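Local coordinates for protein peroxinectin A (Dictyostelium discoideum, PDB 6ERC) that is a secreted heme peroxidase that uses hydrogen peroxide to oxidise phenolic donors and has iodide and thiocyanate peroxidase activity, at residues Glu66-Trp75 / Tyr503-Lys511. Numbering follows the deposited sequence.
Sequences EHLTDMFNMW and YVQPNVFRK. With HEM (protoporphyrin IX containing Fe), chain F.
The hydroxyl of Thr69 is gripped from two directions. OG1 donates to Val508 O over 2.6 Å, about 19° from the carbonyl plane. It also accepts a weak capping bond, Phe72 N to Thr69 OG1, at 3.4 Å. Its first torsion sets OG1 between the backbone N and the carbonyl carbon, where it can meet both partners. The hydroxyl of the N-cap residue thus caps the helix, if weakly, while holding the chain's C-terminal tail against it. Just before the helix the backbones join in a single bridge between Leu68 and Arg510; Thr69 N donates to Phe509 O, and Lys511 N makes a weak bond to His67 O. Leu68 CA adds a CA-H...O contact to the same Phe509 oxygen.

Next to this polar seam, the ring of Phe509 lies against the helix at Met71, Phe72 and Trp75. Phe72, its CG anti to the backbone N (chi1 171°), turns its edge to the face of Phe509, centroids 5.6 Å apart and planes at 75°; Phe72 CD1 comes 3.8 Å from Phe509 CB. At the far end of the ring, Phe509 CZ meets Trp75 CB at 3.8 Å, the indole lying oblique to it. Met71 CG lies against Val508 CG2. With the ring of Phe509 cut back to an alanine, the edge of Phe72 and the CB of Trp75 are likely to lose their shared aromatic neighbour, with a gap opening beside the helix.

Tyr270 of helix 247-275 stacks on Phe72 and also meets Trp75, extending the cluster. Asn73, in the same helix as Phe72, touches a heme methyl through its backbone O. The arrangement is an N-capped helix of the animal heme peroxidase fold, packed by the C-terminal tail on one flank and contributing to the heme pocket.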
# COMPACT_ATOMS: atom_id res chain seq x y z
N GLU A 66 18.11 -4.10 7.96
CA GLU A 66 17.91 -5.44 7.44
C GLU A 66 18.47 -5.62 6.03
O GLU A 66 18.44 -6.73 5.51
CB GLU A 66 16.42 -5.80 7.46
CG GLU A 66 15.82 -5.95 8.86
CD GLU A 66 15.70 -4.63 9.61
OE1 GLU A 66 15.58 -3.57 8.95
OE2 GLU A 66 15.72 -4.65 10.85
N HIS A 67 18.96 -4.54 5.42
CA HIS A 67 19.57 -4.60 4.09
C HIS A 67 18.54 -4.98 3.03
O HIS A 67 18.76 -5.85 2.18
CB HIS A 67 20.76 -5.57 4.07
CG HIS A 67 21.79 -5.27 5.11
ND1 HIS A 67 22.64 -4.19 5.02
CD2 HIS A 67 22.10 -5.91 6.26
CE1 HIS A 67 23.44 -4.18 6.07
NE2 HIS A 67 23.14 -5.21 6.84
N LEU A 68 17.40 -4.30 3.07
CA LEU A 68 16.33 -4.52 2.11
C LEU A 68 16.46 -3.55 0.94
O LEU A 68 17.16 -2.53 1.02
CB LEU A 68 14.97 -4.36 2.78
CG LEU A 68 14.42 -5.60 3.50
CD1 LEU A 68 15.52 -6.39 4.19
CD2 LEU A 68 13.35 -5.19 4.50
N THR A 69 15.78 -3.88 -0.15
CA THR A 69 15.90 -3.14 -1.40
C THR A 69 14.69 -2.25 -1.62
O THR A 69 13.63 -2.42 -1.02
CB THR A 69 16.05 -4.12 -2.57
OG1 THR A 69 14.88 -4.94 -2.66
CG2 THR A 69 17.27 -5.00 -2.39
N ASP A 70 14.86 -1.28 -2.52
CA ASP A 70 13.74 -0.45 -2.94
C ASP A 70 12.62 -1.30 -3.52
O ASP A 70 11.44 -0.98 -3.36
CB ASP A 70 14.19 0.59 -3.96
CG ASP A 70 15.14 1.62 -3.36
OD1 ASP A 70 14.98 1.97 -2.17
OD2 ASP A 70 16.05 2.08 -4.09
N MET A 71 12.98 -2.39 -4.21
CA MET A 71 11.97 -3.28 -4.78
C MET A 71 11.07 -3.87 -3.69
O MET A 71 9.90 -4.17 -3.95
CB MET A 71 12.65 -4.40 -5.58
CG MET A 71 11.69 -5.40 -6.20
SD MET A 71 10.53 -4.65 -7.36
CE MET A 71 11.56 -4.50 -8.82
N PHE A 72 11.60 -4.05 -2.48
CA PHE A 72 10.81 -4.62 -1.40
C PHE A 72 9.63 -3.71 -1.04
O PHE A 72 8.51 -4.19 -0.85
CB PHE A 72 11.69 -4.86 -0.17
CG PHE A 72 10.92 -5.24 1.07
CD1 PHE A 72 10.41 -6.51 1.23
CD2 PHE A 72 10.71 -4.31 2.07
CE1 PHE A 72 9.70 -6.86 2.36
CE2 PHE A 72 10.00 -4.65 3.21
CZ PHE A 72 9.50 -5.92 3.36
N ASN A 73 9.88 -2.41 -0.92
CA ASN A 73 8.78 -1.51 -0.59
C ASN A 73 7.93 -1.17 -1.80
O ASN A 73 6.77 -0.78 -1.64
CB ASN A 73 9.32 -0.23 0.08
CG ASN A 73 9.88 0.78 -0.90
OD1 ASN A 73 9.14 1.37 -1.70
ND2 ASN A 73 11.18 1.02 -0.81
N MET A 74 8.47 -1.33 -3.01
CA MET A 74 7.64 -1.22 -4.20
C MET A 74 6.58 -2.32 -4.24
O MET A 74 5.44 -2.08 -4.65
CB MET A 74 8.50 -1.26 -5.46
CG MET A 74 9.31 0.01 -5.68
SD MET A 74 8.28 1.47 -5.94
CE MET A 74 9.53 2.73 -6.15
N TRP A 75 6.94 -3.52 -3.80
CA TRP A 75 5.94 -4.58 -3.71
C TRP A 75 4.97 -4.32 -2.57
O TRP A 75 3.76 -4.58 -2.70
CB TRP A 75 6.60 -5.94 -3.52
CG TRP A 75 5.60 -7.05 -3.63
CD1 TRP A 75 5.01 -7.73 -2.60
CD2 TRP A 75 5.05 -7.59 -4.84
NE1 TRP A 75 4.13 -8.66 -3.10
CE2 TRP A 75 4.14 -8.59 -4.47
CE3 TRP A 75 5.25 -7.31 -6.19
CZ2 TRP A 75 3.43 -9.33 -5.41
CZ3 TRP A 75 4.54 -8.05 -7.12
CH2 TRP A 75 3.64 -9.04 -6.73
N TYR A 503 22.01 -9.26 -14.50
CA TYR A 503 21.99 -10.13 -13.34
C TYR A 503 20.85 -9.75 -12.39
O TYR A 503 20.62 -8.57 -12.11
CB TYR A 503 23.31 -10.09 -12.58
CG TYR A 503 23.23 -10.88 -11.29
CD1 TYR A 503 23.26 -12.27 -11.30
CD2 TYR A 503 23.10 -10.24 -10.07
CE1 TYR A 503 23.17 -12.99 -10.13
CE2 TYR A 503 23.01 -10.95 -8.89
CZ TYR A 503 23.04 -12.33 -8.93
OH TYR A 503 22.95 -13.06 -7.76
N VAL A 504 20.16 -10.77 -11.89
CA VAL A 504 19.04 -10.59 -10.96
C VAL A 504 19.18 -11.63 -9.86
O VAL A 504 19.18 -12.84 -10.14
CB VAL A 504 17.68 -10.74 -11.67
CG1 VAL A 504 16.54 -10.60 -10.67
CG2 VAL A 504 17.55 -9.71 -12.78
N GLN A 505 19.30 -11.17 -8.62
CA GLN A 505 19.43 -12.08 -7.49
C GLN A 505 18.13 -12.87 -7.31
O GLN A 505 17.06 -12.43 -7.73
CB GLN A 505 19.77 -11.32 -6.21
CG GLN A 505 18.67 -10.40 -5.68
CD GLN A 505 18.84 -8.96 -6.12
OE1 GLN A 505 19.37 -8.68 -7.20
NE2 GLN A 505 18.38 -8.04 -5.28
N PRO A 506 18.20 -14.05 -6.68
CA PRO A 506 16.97 -14.85 -6.49
C PRO A 506 15.93 -14.15 -5.63
O PRO A 506 14.74 -14.21 -5.95
CB PRO A 506 17.49 -16.14 -5.84
CG PRO A 506 18.84 -15.80 -5.29
CD PRO A 506 19.40 -14.76 -6.20
N ASN A 507 16.35 -13.50 -4.55
CA ASN A 507 15.44 -12.76 -3.68
C ASN A 507 15.69 -11.27 -3.91
O ASN A 507 16.60 -10.69 -3.32
CB ASN A 507 15.65 -13.13 -2.22
CG ASN A 507 14.65 -12.45 -1.30
OD1 ASN A 507 13.64 -11.91 -1.75
ND2 ASN A 507 14.93 -12.48 -0.00
N VAL A 508 14.86 -10.66 -4.76
CA VAL A 508 15.04 -9.25 -5.10
C VAL A 508 14.60 -8.32 -3.99
O VAL A 508 14.62 -7.09 -4.18
CB VAL A 508 14.29 -8.89 -6.40
CG1 VAL A 508 14.85 -9.68 -7.56
CG2 VAL A 508 12.79 -9.14 -6.24
N PHE A 509 14.20 -8.85 -2.83
CA PHE A 509 13.85 -8.02 -1.69
C PHE A 509 15.01 -7.81 -0.72
O PHE A 509 14.90 -6.97 0.18
CB PHE A 509 12.68 -8.65 -0.92
CG PHE A 509 11.39 -8.72 -1.70
CD1 PHE A 509 11.13 -7.86 -2.75
CD2 PHE A 509 10.42 -9.66 -1.36
CE1 PHE A 509 9.93 -7.93 -3.45
CE2 PHE A 509 9.23 -9.74 -2.05
CZ PHE A 509 8.98 -8.87 -3.10
N ARG A 510 16.11 -8.54 -0.88
CA ARG A 510 17.22 -8.50 0.07
C ARG A 510 18.52 -8.08 -0.61
O ARG A 510 18.67 -8.20 -1.83
CB ARG A 510 17.41 -9.85 0.76
CG ARG A 510 16.34 -10.21 1.76
CD ARG A 510 16.69 -11.46 2.54
NE ARG A 510 15.71 -11.75 3.59
CZ ARG A 510 15.65 -11.11 4.75
NH1 ARG A 510 14.73 -11.43 5.64
NH2 ARG A 510 16.52 -10.14 5.03
N LYS A 511 19.45 -7.62 0.22
CA LYS A 511 20.78 -7.17 -0.22
C LYS A 511 20.68 -5.96 -1.15
O LYS A 511 21.31 -4.93 -0.91
CB LYS A 511 21.54 -8.30 -0.91
CG LYS A 511 22.98 -7.95 -1.28
CD LYS A 511 23.78 -9.17 -1.70
CE LYS A 511 25.15 -8.80 -2.25
NZ LYS A 511 26.01 -8.10 -1.25
OXT LYS A 511 19.97 -5.98 -2.15
CHA HEM F . -1.44 5.46 1.90
CHB HEM F . 1.86 7.71 -0.82
CHC HEM F . 4.86 3.92 -0.28
CHD HEM F . 1.63 1.78 2.64
C1A HEM F . -0.78 6.42 1.17
C2A HEM F . -1.25 7.76 0.93
C3A HEM F . -0.34 8.39 0.18
C4A HEM F . 0.73 7.46 -0.08
CMA HEM F . -0.41 9.84 -0.34
CAA HEM F . -2.57 8.33 1.47
CBA HEM F . -2.20 9.40 2.49
CGA HEM F . -3.35 9.60 3.45
O1A HEM F . -3.69 8.64 4.19
O2A HEM F . -3.90 10.72 3.49
C1B HEM F . 2.94 6.87 -0.92
C2B HEM F . 4.13 7.13 -1.70
C3B HEM F . 4.96 6.09 -1.56
C4B HEM F . 4.32 5.13 -0.68
CMB HEM F . 4.30 8.43 -2.52
CAB HEM F . 6.36 5.86 -2.16
CBB HEM F . 7.00 6.77 -2.91
C1C HEM F . 4.26 3.01 0.56
C2C HEM F . 4.82 1.74 1.00
C3C HEM F . 3.92 1.15 1.82
C4C HEM F . 2.77 2.03 1.90
CMC HEM F . 6.22 1.27 0.56
CAC HEM F . 3.92 -0.19 2.59
CBC HEM F . 4.90 -1.10 2.59
C1D HEM F . 0.51 2.57 2.65
C2D HEM F . -0.74 2.24 3.30
C3D HEM F . -1.58 3.26 3.10
C4D HEM F . -0.90 4.26 2.31
CMD HEM F . -1.01 0.95 4.09
CAD HEM F . -3.04 3.39 3.56
CBD HEM F . -3.86 2.57 2.57
CGD HEM F . -5.22 3.19 2.34
O1D HEM F . -5.32 4.10 1.49
O2D HEM F . -6.20 2.77 3.00
NA HEM F . 0.43 6.27 0.54
NB HEM F . 3.09 5.64 -0.31
NC HEM F . 3.01 3.15 1.13
ND HEM F . 0.37 3.81 2.06
FE HEM F . 1.69 4.69 0.85